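Local structure of probable branched-chain-amino-acid aminotransferase (Thermotoga maritima MSB8, 3CSW) at residues Q39-E44 with L144-G148; S130-I135 with R149-A155. The protein probably transfers the amino group of leucine, isoleucine or valine to 2-oxoglutarate with the help of pyridoxal 5'-phosphate, as a class-IV aminotransferase. One frame throughout, in Å; residues are numbered along the deposited sequence.

Contact 1. Residues Q39-E44 with L144-G148; sequences QGAVYE and LKITG. With PLP (pyridoxal-5'-phosphate), chain E.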
loop_
_atom_site.group_PDB
_atom_site.type_symbol
_atom_site.label_atom_id
_atom_site.label_comp_id
_atom_site.label_asym_id
_atom_site.label_seq_id
_atom_site.Cartn_x
_atom_site.Cartn_y
_atom_site.Cartn_z
ATOM N N GLN A 39 -19.123 -14.924 -14.126
ATOM C CA GLN A 39 -17.809 -14.791 -13.497
ATOM C C GLN A 39 -16.753 -14.167 -14.416
ATOM O O GLN A 39 -15.645 -13.866 -13.961
ATOM C CB GLN A 39 -17.308 -16.156 -12.999
ATOM C CG GLN A 39 -18.259 -16.774 -11.974
ATOM C CD GLN A 39 -17.747 -18.060 -11.329
ATOM O OE1 GLN A 39 -18.432 -19.069 -11.355
ATOM N NE2 GLN A 39 -16.557 -18.015 -10.728
ATOM N N GLY A 40 -17.086 -14.021 -15.706
ATOM C CA GLY A 40 -16.219 -13.397 -16.682
ATOM C C GLY A 40 -15.729 -14.332 -17.786
ATOM O O GLY A 40 -15.582 -15.524 -17.580
ATOM N N ALA A 41 -15.504 -13.769 -18.969
ATOM C CA ALA A 41 -14.848 -14.467 -20.065
ATOM C C ALA A 41 -13.515 -13.788 -20.349
ATOM O O ALA A 41 -13.415 -12.564 -20.268
ATOM C CB ALA A 41 -15.717 -14.432 -21.318
ATOM N N VAL A 42 -12.491 -14.583 -20.664
ATOM C CA VAL A 42 -11.199 -14.085 -21.121
ATOM C C VAL A 42 -11.422 -13.553 -22.530
ATOM O O VAL A 42 -12.200 -14.148 -23.281
ATOM C CB VAL A 42 -10.146 -15.225 -21.118
ATOM C CG1 VAL A 42 -8.965 -14.894 -22.014
ATOM C CG2 VAL A 42 -9.698 -15.530 -19.677
ATOM N N TYR A 43 -10.778 -12.448 -22.905
ATOM C CA TYR A 43 -11.055 -11.883 -24.224
ATOM C C TYR A 43 -9.920 -11.122 -24.899
ATOM O O TYR A 43 -8.955 -10.710 -24.261
ATOM C CB TYR A 43 -12.286 -10.968 -24.137
ATOM C CG TYR A 43 -12.013 -9.597 -23.564
ATOM C CD1 TYR A 43 -11.988 -9.394 -22.188
ATOM C CD2 TYR A 43 -11.809 -8.491 -24.396
ATOM C CE1 TYR A 43 -11.741 -8.145 -21.648
ATOM C CE2 TYR A 43 -11.566 -7.230 -23.868
ATOM C CZ TYR A 43 -11.536 -7.073 -22.485
ATOM O OH TYR A 43 -11.298 -5.858 -21.920
ATOM N N GLU A 44 -10.086 -10.939 -26.208
ATOM C CA GLU A 44 -9.196 -10.132 -27.045
ATOM C C GLU A 44 -10.020 -9.325 -28.049
ATOM O O GLU A 44 -11.139 -9.717 -28.390
ATOM C CB GLU A 44 -8.211 -11.036 -27.800
ATOM C CG GLU A 44 -7.020 -11.534 -26.983
ATOM C CD GLU A 44 -6.136 -10.393 -26.460
ATOM O OE1 GLU A 44 -5.978 -9.389 -27.165
ATOM O OE2 GLU A 44 -5.595 -10.512 -25.341
ATOM N N LEU A 144 -4.270 -10.051 -16.979
ATOM C CA LEU A 144 -5.494 -10.865 -17.161
ATOM C C LEU A 144 -6.621 -10.018 -17.808
ATOM O O LEU A 144 -7.236 -9.179 -17.143
ATOM C CB LEU A 144 -5.961 -11.493 -15.831
ATOM C CG LEU A 144 -7.316 -12.231 -15.808
ATOM C CD1 LEU A 144 -7.368 -13.386 -16.840
ATOM C CD2 LEU A 144 -7.644 -12.726 -14.410
ATOM N N LYS A 145 -6.886 -10.243 -19.095
ATOM C CA LYS A 145 -7.969 -9.554 -19.801
ATOM C C LYS A 145 -9.217 -10.390 -19.653
ATOM O O LYS A 145 -9.422 -11.346 -20.425
ATOM C CB LYS A 145 -7.688 -9.403 -21.285
ATOM C CG LYS A 145 -6.851 -8.251 -21.684
ATOM C CD LYS A 145 -6.657 -8.229 -23.209
ATOM C CE LYS A 145 -7.745 -7.480 -23.920
ATOM N NZ LYS A 145 -7.343 -6.053 -24.132
ATOM N N ILE A 146 -10.019 -10.035 -18.645
ATOM C CA ILE A 146 -11.240 -10.734 -18.282
ATOM C C ILE A 146 -12.387 -9.686 -18.230
ATOM O O ILE A 146 -12.171 -8.534 -17.843
ATOM C CB ILE A 146 -11.051 -11.601 -17.010
ATOM C CG1 ILE A 146 -12.230 -12.578 -16.862
ATOM C CG2 ILE A 146 -10.848 -10.728 -15.736
ATOM C CD1 ILE A 146 -11.955 -13.766 -15.992
ATOM N N THR A 147 -13.567 -10.066 -18.716
ATOM C CA THR A 147 -14.673 -9.120 -18.943
ATOM C C THR A 147 -15.236 -8.466 -17.665
ATOM O O THR A 147 -15.779 -7.353 -17.708
ATOM C CB THR A 147 -15.851 -9.796 -19.698
ATOM O OG1 THR A 147 -16.220 -11.006 -19.011
ATOM C CG2 THR A 147 -15.480 -10.085 -21.180
ATOM N N GLY A 148 -15.105 -9.156 -16.538
ATOM C CA GLY A 148 -15.646 -8.666 -15.281
ATOM C C GLY A 148 -14.703 -8.001 -14.311
ATOM O O GLY A 148 -15.143 -7.635 -13.234
HETATM N N1 PLP E . -5.231 -1.151 -21.514
HETATM C C2 PLP E . -6.420 -1.817 -21.237
HETATM C C2A PLP E . -6.909 -1.806 -19.822
HETATM C C3 PLP E . -7.122 -2.468 -22.275
HETATM O O3 PLP E . -8.342 -3.059 -22.041
HETATM C C4 PLP E . -6.605 -2.439 -23.592
HETATM C C4A PLP E . -7.365 -3.069 -24.727
HETATM O O4A PLP E . -8.286 -2.443 -25.284
HETATM C C5 PLP E . -5.405 -1.754 -23.848
HETATM C C6 PLP E . -4.727 -1.127 -22.800
HETATM C C5A PLP E . -4.927 -1.497 -25.259
HETATM O O4P PLP E . -4.230 -2.630 -25.757
HETATM P P PLP E . -4.112 -2.957 -27.351
HETATM O O1P PLP E . -3.575 -4.389 -27.547
HETATM O O2P PLP E . -3.169 -1.978 -27.990
HETATM O O3P PLP E . -5.522 -2.804 -27.905
HETATM O O HOH W 1 -11.585 -5.950 -18.837
#
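Part of the cofactor site of a class-IV aminotransferase is formed here, where the start of strand 42-49 meets the loop that carries K145, the lysine that by similarity forms the aldimine with pyridoxal phosphate. K145 crosses the Y43 ring at about a right angle, and its CE lies over one ring face in a CH-pi contact, 4.2 Å from the centroid. Bends at chi3 and chi4 (88° and 94°) turn the end of the chain toward the cofactor, and K145 NZ stops 3.0 Å from PLP C4A. The Schiff base is not formed in this structure, since C4A still carries its own oxygen. The lysine chain also runs past E44, whose OE2 sits 3.3 Å from K145 CD; that carboxylate is held by a salt bridge to R62 and a hydrogen bond to H59, both on helix 56-68.

The backbones join at a single beta bridge, V42 with I146, where strand 42-49 of the antiparallel sheet begins. Y43 N donates to K145 O at 3.0 Å, and T147 N to A41 O. T147 adds a side-chain link: A41 N reaches T147 OG1 at 2.9 Å in a nearly straight bond (168°), and the same hydroxyl is hydrogen-bonded to L38 O of the second subunit. Threonine suits the place because its other branch, CG2, packs 3.7 Å from Y43 CD1. G40, the first residue to leave helical geometry after the preceding helix, has positive phi and passes its CA within 3.3 Å of T147 OG1; glycine suits this backbone, with I146 CG1 also pressing close. At the tyrosine's outer end a water joins Y43 OH to I146 O, to which it donates at 2.8 Å.

Contact 2. Residues S130-I135 with R149-A155; sequences SNVRRI and RTDIVLA
D151, in the first turn of helix 150-156, reaches across to the loop at R134 and I135, and its side chain can be followed outward. D151 CB lies against I135 CG1 and 3.8 Å from R133 O. With CG set between the backbone N and the carbonyl carbon (chi1 48°), the carboxylate folds back toward the start of the helix, where R149 occupies the N-cap position. D151 CG then rests 3.5 Å from I135 CG1, an apolar branch lying across the acid. D151 OD1 takes R149 NE through its syn lone pair, at 2.9 Å and almost straight, and also accepts from I152 N. D151 OD2 gathers three donors: R149 NH2 on the syn side, I135 N on the anti side at 3.0 Å (177°), and R134 NH1, which comes at 3.0 Å from above the carboxylate plane. An aspartate is short enough to stay close to its own helix while OD1 and OD2 together grip R149 side-on and OD2 also takes R134.

R134 NH1 stands over the R149 guanidinium, the two planes 67° apart, and I152 CD1 lies over a face of the R134 group. R134 NE goes on to a salt bridge with E176. Farther along, V132 fits its branched end against the helix, CG1 at 3.5 Å from D151 O and CG2 at 4.0 Å from L154 CB, while small A155 lets S130 OG approach. S130 OG also accepts from V132 N, making an ST turn, and bonds to E158.

The close approach of two buried arginines is probably made tolerable by the D151 carboxylate they share, with E176 as a second acid for R134; their positive charges would in turn be expected to favour the ionised form of D151.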
loop_
_atom_site.group_PDB
_atom_site.type_symbol
_atom_site.label_atom_id
_atom_site.label_comp_id
_atom_site.label_asym_id
_atom_site.label_seq_id
_atom_site.Cartn_x
_atom_site.Cartn_y
_atom_site.Cartn_z
ATOM N N SER A 130 -9.105 8.925 -13.650
ATOM C CA SER A 130 -10.154 8.069 -13.084
ATOM C C SER A 130 -10.156 8.112 -11.539
ATOM O O SER A 130 -9.104 8.331 -10.909
ATOM C CB SER A 130 -9.879 6.631 -13.529
ATOM O OG SER A 130 -10.823 5.712 -13.051
ATOM N N ASN A 131 -11.325 7.847 -10.950
ATOM C CA ASN A 131 -11.479 7.627 -9.497
ATOM C C ASN A 131 -11.228 6.196 -9.089
ATOM O O ASN A 131 -11.381 5.881 -7.923
ATOM C CB ASN A 131 -12.897 7.921 -9.006
ATOM C CG ASN A 131 -13.293 9.343 -9.171
ATOM O OD1 ASN A 131 -12.477 10.269 -9.017
ATOM N ND2 ASN A 131 -14.576 9.547 -9.480
ATOM N N VAL A 132 -10.901 5.344 -10.058
ATOM C CA VAL A 132 -10.604 3.962 -9.845
ATOM C C VAL A 132 -9.096 3.750 -10.056
ATOM O O VAL A 132 -8.556 4.126 -11.108
ATOM C CB VAL A 132 -11.410 3.102 -10.837
ATOM C CG1 VAL A 132 -11.110 1.641 -10.628
ATOM C CG2 VAL A 132 -12.915 3.384 -10.688
ATOM N N ARG A 133 -8.426 3.177 -9.046
ATOM C CA ARG A 133 -7.026 2.801 -9.157
ATOM C C ARG A 133 -6.926 1.410 -9.741
ATOM O O ARG A 133 -7.761 0.560 -9.486
ATOM C CB ARG A 133 -6.283 2.845 -7.822
ATOM C CG ARG A 133 -6.226 4.184 -7.140
ATOM C CD ARG A 133 -5.476 5.204 -7.968
ATOM N NE ARG A 133 -5.507 6.493 -7.283
ATOM C CZ ARG A 133 -4.554 6.996 -6.500
ATOM N NH1 ARG A 133 -3.397 6.363 -6.283
ATOM N NH2 ARG A 133 -4.768 8.174 -5.911
ATOM N N ARG A 134 -5.894 1.198 -10.546
ATOM C CA ARG A 134 -5.605 -0.104 -11.142
ATOM C C ARG A 134 -5.351 -1.139 -10.041
ATOM O O ARG A 134 -4.640 -0.852 -9.083
ATOM C CB ARG A 134 -4.389 0.017 -12.049
ATOM C CG ARG A 134 -4.152 -1.151 -12.992
ATOM C CD ARG A 134 -5.083 -1.042 -14.177
ATOM N NE ARG A 134 -4.647 -1.849 -15.306
ATOM C CZ ARG A 134 -5.218 -2.968 -15.746
ATOM N NH1 ARG A 134 -6.276 -3.495 -15.162
ATOM N NH2 ARG A 134 -4.717 -3.571 -16.816
ATOM N N ILE A 135 -5.936 -2.340 -10.187
ATOM C CA ILE A 135 -5.797 -3.392 -9.180
ATOM C C ILE A 135 -4.337 -3.830 -9.172
ATOM O O ILE A 135 -3.753 -4.060 -10.254
ATOM C CB ILE A 135 -6.711 -4.638 -9.451
ATOM C CG1 ILE A 135 -8.194 -4.254 -9.408
ATOM C CG2 ILE A 135 -6.384 -5.766 -8.444
ATOM C CD1 ILE A 135 -9.171 -5.416 -9.842
ATOM N N ARG A 149 -13.412 -7.859 -14.652
ATOM C CA ARG A 149 -12.465 -7.249 -13.720
ATOM C C ARG A 149 -12.922 -5.823 -13.375
ATOM O O ARG A 149 -13.173 -4.982 -14.250
ATOM C CB ARG A 149 -11.019 -7.314 -14.220
ATOM C CG ARG A 149 -10.680 -6.489 -15.456
ATOM C CD ARG A 149 -9.210 -6.634 -15.738
ATOM N NE ARG A 149 -8.439 -6.107 -14.603
ATOM C CZ ARG A 149 -7.283 -6.594 -14.161
ATOM N NH1 ARG A 149 -6.740 -7.670 -14.705
ATOM N NH2 ARG A 149 -6.686 -6.030 -13.105
ATOM N N THR A 150 -13.014 -5.557 -12.082
ATOM C CA THR A 150 -13.790 -4.429 -11.613
ATOM C C THR A 150 -13.095 -3.077 -11.766
ATOM O O THR A 150 -13.779 -2.059 -11.804
ATOM C CB THR A 150 -14.273 -4.673 -10.179
ATOM O OG1 THR A 150 -13.171 -5.115 -9.403
ATOM C CG2 THR A 150 -15.386 -5.775 -10.125
ATOM N N ASP A 151 -11.762 -3.035 -11.846
ATOM C CA ASP A 151 -11.099 -1.742 -12.118
ATOM C C ASP A 151 -11.516 -1.208 -13.505
ATOM O O ASP A 151 -11.928 -0.055 -13.636
ATOM C CB ASP A 151 -9.558 -1.762 -11.943
ATOM C CG ASP A 151 -8.849 -2.946 -12.633
ATOM O OD1 ASP A 151 -9.508 -3.860 -13.193
ATOM O OD2 ASP A 151 -7.593 -2.968 -12.571
ATOM N N ILE A 152 -11.425 -2.058 -14.517
ATOM C CA ILE A 152 -11.783 -1.701 -15.883
ATOM C C ILE A 152 -13.318 -1.526 -16.028
ATOM O O ILE A 152 -13.776 -0.574 -16.661
ATOM C CB ILE A 152 -11.230 -2.731 -16.910
ATOM C CG1 ILE A 152 -9.692 -2.827 -16.848
ATOM C CG2 ILE A 152 -11.716 -2.379 -18.318
ATOM C CD1 ILE A 152 -8.900 -1.473 -16.990
ATOM N N VAL A 153 -14.118 -2.400 -15.421
ATOM C CA VAL A 153 -15.591 -2.250 -15.482
ATOM C C VAL A 153 -16.024 -0.922 -14.833
ATOM O O VAL A 153 -16.762 -0.134 -15.434
ATOM C CB VAL A 153 -16.343 -3.477 -14.847
ATOM C CG1 VAL A 153 -17.870 -3.197 -14.656
ATOM C CG2 VAL A 153 -16.124 -4.718 -15.691
ATOM N N LEU A 154 -15.547 -0.645 -13.625
ATOM C CA LEU A 154 -15.935 0.598 -12.951
ATOM C C LEU A 154 -15.382 1.849 -13.641
ATOM O O LEU A 154 -16.069 2.857 -13.740
ATOM C CB LEU A 154 -15.568 0.552 -11.460
ATOM C CG LEU A 154 -16.287 -0.539 -10.654
ATOM C CD1 LEU A 154 -15.825 -0.544 -9.173
ATOM C CD2 LEU A 154 -17.787 -0.324 -10.749
ATOM N N ALA A 155 -14.166 1.775 -14.167
ATOM C CA ALA A 155 -13.551 2.943 -14.823
ATOM C C ALA A 155 -14.228 3.305 -16.143
ATOM O O ALA A 155 -14.418 4.487 -16.443
ATOM C CB ALA A 155 -12.016 2.723 -15.030
HETATM O O HOH W 2 -4.217 -6.169 -11.830
#

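The segments alternate along the chain: 39-44, 130-135, 144-148, 149-155. Residues 144-148 of contact 1 run directly into the R149 N-cap and helix 150-156 of contact 2, and the two contact centres lie 14 Å apart. Contact 1 fastens this passage to the antiparallel sheet containing strand 42-49; contact 2 fastens it to the loop after strand 125-129, a strand of one of the mixed sheets. R149 NH1 ties them, at 2.9 Å from L144 O in a probable hydrogen bond, and V153 CG2 packs on T147 O. Both contacts border pyridoxal phosphate, through K145 and I152, and both touch the second subunit, placing the cofactor site beside the subunit interface.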